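PDB 1GYO: cytochrome C3, A dimeric class III c-type cytochrome from Desulfovibrio gigas, which probably carries electrons through four covalently bound heme c groups in each subunit of a disulfide-linked dimer. Local coordinates for residues K6-A11 and F21-M26. Residues are numbered along the deposited sequence; the frame is centred on the assembly and turned at random.
With HEC (heme c), chain F.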
loop_
_atom_site.group_PDB
_atom_site.type_symbol
_atom_site.label_atom_id
_atom_site.label_comp_id
_atom_site.label_asym_id
_atom_site.label_seq_id
_atom_site.Cartn_x
_atom_site.Cartn_y
_atom_site.Cartn_z
ATOM N N LYS A 6 -14.168 -2.610 1.511
ATOM C CA LYS A 6 -15.035 -1.573 2.106
ATOM C C LYS A 6 -14.855 -1.643 3.616
ATOM O O LYS A 6 -14.824 -2.755 4.151
ATOM C CB LYS A 6 -16.494 -1.723 1.686
ATOM C CG LYS A 6 -17.408 -0.637 2.210
ATOM C CD LYS A 6 -18.889 -1.021 2.144
ATOM C CE LYS A 6 -19.358 -1.102 0.709
ATOM N NZ LYS A 6 -20.823 -0.845 0.547
ATOM N N VAL A 7 -14.743 -0.492 4.243
ATOM C CA VAL A 7 -14.600 -0.339 5.671
ATOM C C VAL A 7 -15.810 0.466 6.172
ATOM O O VAL A 7 -16.309 1.338 5.478
ATOM C CB VAL A 7 -13.282 0.320 6.151
ATOM C CG1 VAL A 7 -12.053 -0.525 5.763
ATOM C CG2 VAL A 7 -13.093 1.706 5.601
ATOM N N VAL A 8 -16.251 0.163 7.371
ATOM C CA VAL A 8 -17.250 1.008 8.031
ATOM C C VAL A 8 -16.552 1.700 9.182
ATOM O O VAL A 8 -15.938 1.085 10.067
ATOM C CB VAL A 8 -18.431 0.190 8.576
ATOM C CG1 VAL A 8 -19.398 1.146 9.261
ATOM C CG2 VAL A 8 -19.058 -0.615 7.427
ATOM N N ILE A 9 -16.542 3.007 9.113
ATOM C CA ILE A 9 -15.877 3.880 10.014
ATOM C C ILE A 9 -16.928 4.375 11.032
ATOM O O ILE A 9 -17.981 4.835 10.619
ATOM C CB ILE A 9 -15.207 5.049 9.293
ATOM C CG1 ILE A 9 -14.368 4.621 8.105
ATOM C CG2 ILE A 9 -14.357 5.862 10.308
ATOM C CD1 ILE A 9 -13.932 5.794 7.216
ATOM N N THR A 10 -16.594 4.264 12.299
ATOM C CA THR A 10 -17.547 4.765 13.319
ATOM C C THR A 10 -16.781 5.402 14.480
ATOM O O THR A 10 -15.593 5.710 14.336
ATOM C CB THR A 10 -18.539 3.689 13.685
ATOM O OG1 THR A 10 -19.612 4.219 14.520
ATOM C CG2 THR A 10 -17.801 2.595 14.428
ATOM N N ALA A 11 -17.447 5.612 15.581
ATOM C CA ALA A 11 -16.842 6.212 16.746
ATOM C C ALA A 11 -15.711 5.327 17.252
ATOM O O ALA A 11 -15.643 4.123 16.975
ATOM C CB ALA A 11 -17.896 6.436 17.831
ATOM N N PHE A 21 -24.843 11.045 12.736
ATOM C CA PHE A 21 -23.717 11.014 11.837
ATOM C C PHE A 21 -22.759 9.869 12.207
ATOM O O PHE A 21 -21.547 10.025 12.129
ATOM C CB PHE A 21 -22.991 12.368 11.902
ATOM C CG PHE A 21 -23.767 13.483 11.263
ATOM C CD1 PHE A 21 -24.764 14.127 11.952
ATOM C CD2 PHE A 21 -23.522 13.889 9.963
ATOM C CE1 PHE A 21 -25.495 15.125 11.349
ATOM C CE2 PHE A 21 -24.260 14.848 9.354
ATOM C CZ PHE A 21 -25.236 15.489 10.062
ATOM N N GLY A 22 -23.292 8.715 12.601
ATOM C CA GLY A 22 -22.499 7.756 13.361
ATOM C C GLY A 22 -21.650 6.795 12.597
ATOM O O GLY A 22 -20.722 6.228 13.209
ATOM N N LYS A 23 -21.943 6.555 11.327
ATOM C CA LYS A 23 -21.225 5.550 10.544
ATOM C C LYS A 23 -20.999 6.049 9.128
ATOM O O LYS A 23 -21.907 6.633 8.519
ATOM C CB LYS A 23 -21.958 4.196 10.445
ATOM C CG LYS A 23 -21.959 3.377 11.711
ATOM C CD LYS A 23 -22.637 2.051 11.624
ATOM C CE LYS A 23 -23.074 1.522 10.290
ATOM N NZ LYS A 23 -23.815 0.199 10.441
ATOM N N VAL A 24 -19.831 5.797 8.581
ATOM C CA VAL A 24 -19.523 6.169 7.196
ATOM C C VAL A 24 -18.772 5.015 6.531
ATOM O O VAL A 24 -17.831 4.483 7.123
ATOM C CB VAL A 24 -18.625 7.427 7.126
ATOM C CG1 VAL A 24 -18.102 7.677 5.736
ATOM C CG2 VAL A 24 -19.385 8.632 7.714
ATOM N N GLU A 25 -19.163 4.652 5.338
ATOM C CA GLU A 25 -18.464 3.624 4.589
ATOM C C GLU A 25 -17.421 4.279 3.729
ATOM O O GLU A 25 -17.604 5.372 3.178
ATOM C CB GLU A 25 -19.451 2.865 3.700
ATOM C CG GLU A 25 -20.566 2.221 4.449
ATOM C CD GLU A 25 -21.434 1.338 3.528
ATOM O OE1 GLU A 25 -22.244 0.632 4.161
ATOM O OE2 GLU A 25 -21.361 1.341 2.283
ATOM N N MET A 26 -16.286 3.595 3.577
ATOM C CA MET A 26 -15.281 4.034 2.638
ATOM C C MET A 26 -14.780 2.839 1.854
ATOM O O MET A 26 -14.547 1.759 2.396
ATOM C CB MET A 26 -14.071 4.635 3.344
ATOM C CG MET A 26 -13.114 5.384 2.441
ATOM S SD MET A 26 -11.397 5.313 2.968
ATOM C CE MET A 26 -11.049 3.680 2.473
HETATM FE FE HEC F . -18.662 13.764 8.726
HETATM C CHA HEC F . -18.066 11.748 11.415
HETATM C CHB HEC F . -20.537 15.778 10.644
HETATM C CHC HEC F . -19.161 15.825 6.070
HETATM C CHD HEC F . -16.903 11.676 6.769
HETATM N NA HEC F . -19.227 13.731 10.633
HETATM C C1A HEC F . -18.901 12.831 11.624
HETATM C C2A HEC F . -19.552 13.163 12.864
HETATM C C3A HEC F . -20.272 14.290 12.637
HETATM C C4A HEC F . -20.055 14.651 11.256
HETATM C CMA HEC F . -21.160 15.046 13.589
HETATM C CAA HEC F . -19.482 12.346 14.123
HETATM C CBA HEC F . -18.492 12.866 15.132
HETATM C CGA HEC F . -18.453 12.083 16.422
HETATM O O1A HEC F . -19.116 11.044 16.531
HETATM O O2A HEC F . -17.741 12.518 17.361
HETATM N NB HEC F . -19.646 15.478 8.411
HETATM C C1B HEC F . -20.309 16.221 9.362
HETATM C C2B HEC F . -20.726 17.501 8.822
HETATM C C3B HEC F . -20.275 17.536 7.542
HETATM C C4B HEC F . -19.652 16.260 7.277
HETATM C CMB HEC F . -21.439 18.548 9.627
HETATM C CAB HEC F . -20.276 18.688 6.571
HETATM C CBB HEC F . -19.360 19.829 7.018
HETATM N NC HEC F . -18.168 13.738 6.797
HETATM C C1C HEC F . -18.540 14.629 5.800
HETATM C C2C HEC F . -18.145 14.155 4.499
HETATM C C3C HEC F . -17.471 12.993 4.700
HETATM C C4C HEC F . -17.493 12.739 6.127
HETATM C CMC HEC F . -18.470 14.877 3.207
HETATM C CAC HEC F . -16.859 12.079 3.686
HETATM C CBC HEC F . -16.041 12.764 2.589
HETATM N ND HEC F . -17.647 12.082 9.055
HETATM C C1D HEC F . -16.933 11.355 8.102
HETATM C C2D HEC F . -16.275 10.231 8.711
HETATM C C3D HEC F . -16.625 10.231 10.026
HETATM C C4D HEC F . -17.469 11.379 10.237
HETATM C CMD HEC F . -15.387 9.249 7.987
HETATM C CAD HEC F . -16.199 9.248 11.082
HETATM C CBD HEC F . -17.180 8.102 11.257
HETATM C CGD HEC F . -18.463 8.529 11.943
HETATM O O1D HEC F . -19.471 8.682 11.185
HETATM O O2D HEC F . -18.466 8.736 13.151
#
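Val7 and Met26, like Ile9 and Val24, are hydrogen-bonded pairs of an antiparallel ladder, each joined by two backbone bonds. Val7 N reaches Met26 O at 2.9 Å and Ile9 N reaches Val24 O at 2.8 Å, both with N-H...O angles of 169°; Met26 N and Val24 N return bonds to Val7 O and Ile9 O. The axes of strands 6-9 and 24-26 run at 155° to each other. Thr10 OG1 donates to Gly22 O at 2.6 Å, tilted somewhat from the carbonyl plane, and adds a side-chain bond just past the Ile9-Val24 pair.

Lys6, Val8, Lys23 and Glu25 are exposed. With CG anti to the backbone N (chi1 -177°), the Lys6 chain stands off the sheet and its end converges on the carboxylate of Glu25, whose chain is extended beyond CG. NZ meets Glu25 OE2 at 2.8 Å from above the carboxylate plane; this salt bridge belongs to one of two Lys6 conformers and may be partial. Val8 CG1 rests against the aliphatic part of Lys23, 3.8 Å from its CE.

The buried face is apolar. Val7 and Met26 lie side by side, CG2 to CB 3.8 Å, while Ile9 CD1 comes in from the next pair toward the same Met26 CB. Val24 turns CG2 to heme ring D, 3.6 Å from C2D, and Ile9 CG2 meets the propionate carbon CBD. Val24 also touches His104, an axial iron ligand.

Preceding Gly22, the Phe21 ring lies obliquely against the heme, CD2 3.6 Å from CHB, and edge-to-face with His104. The result is a two-stranded antiparallel sheet of a class III cytochrome c, whose Val7, Ile9, Val24 and Met26 face lines three heme c pockets, Ile9 being common to all three.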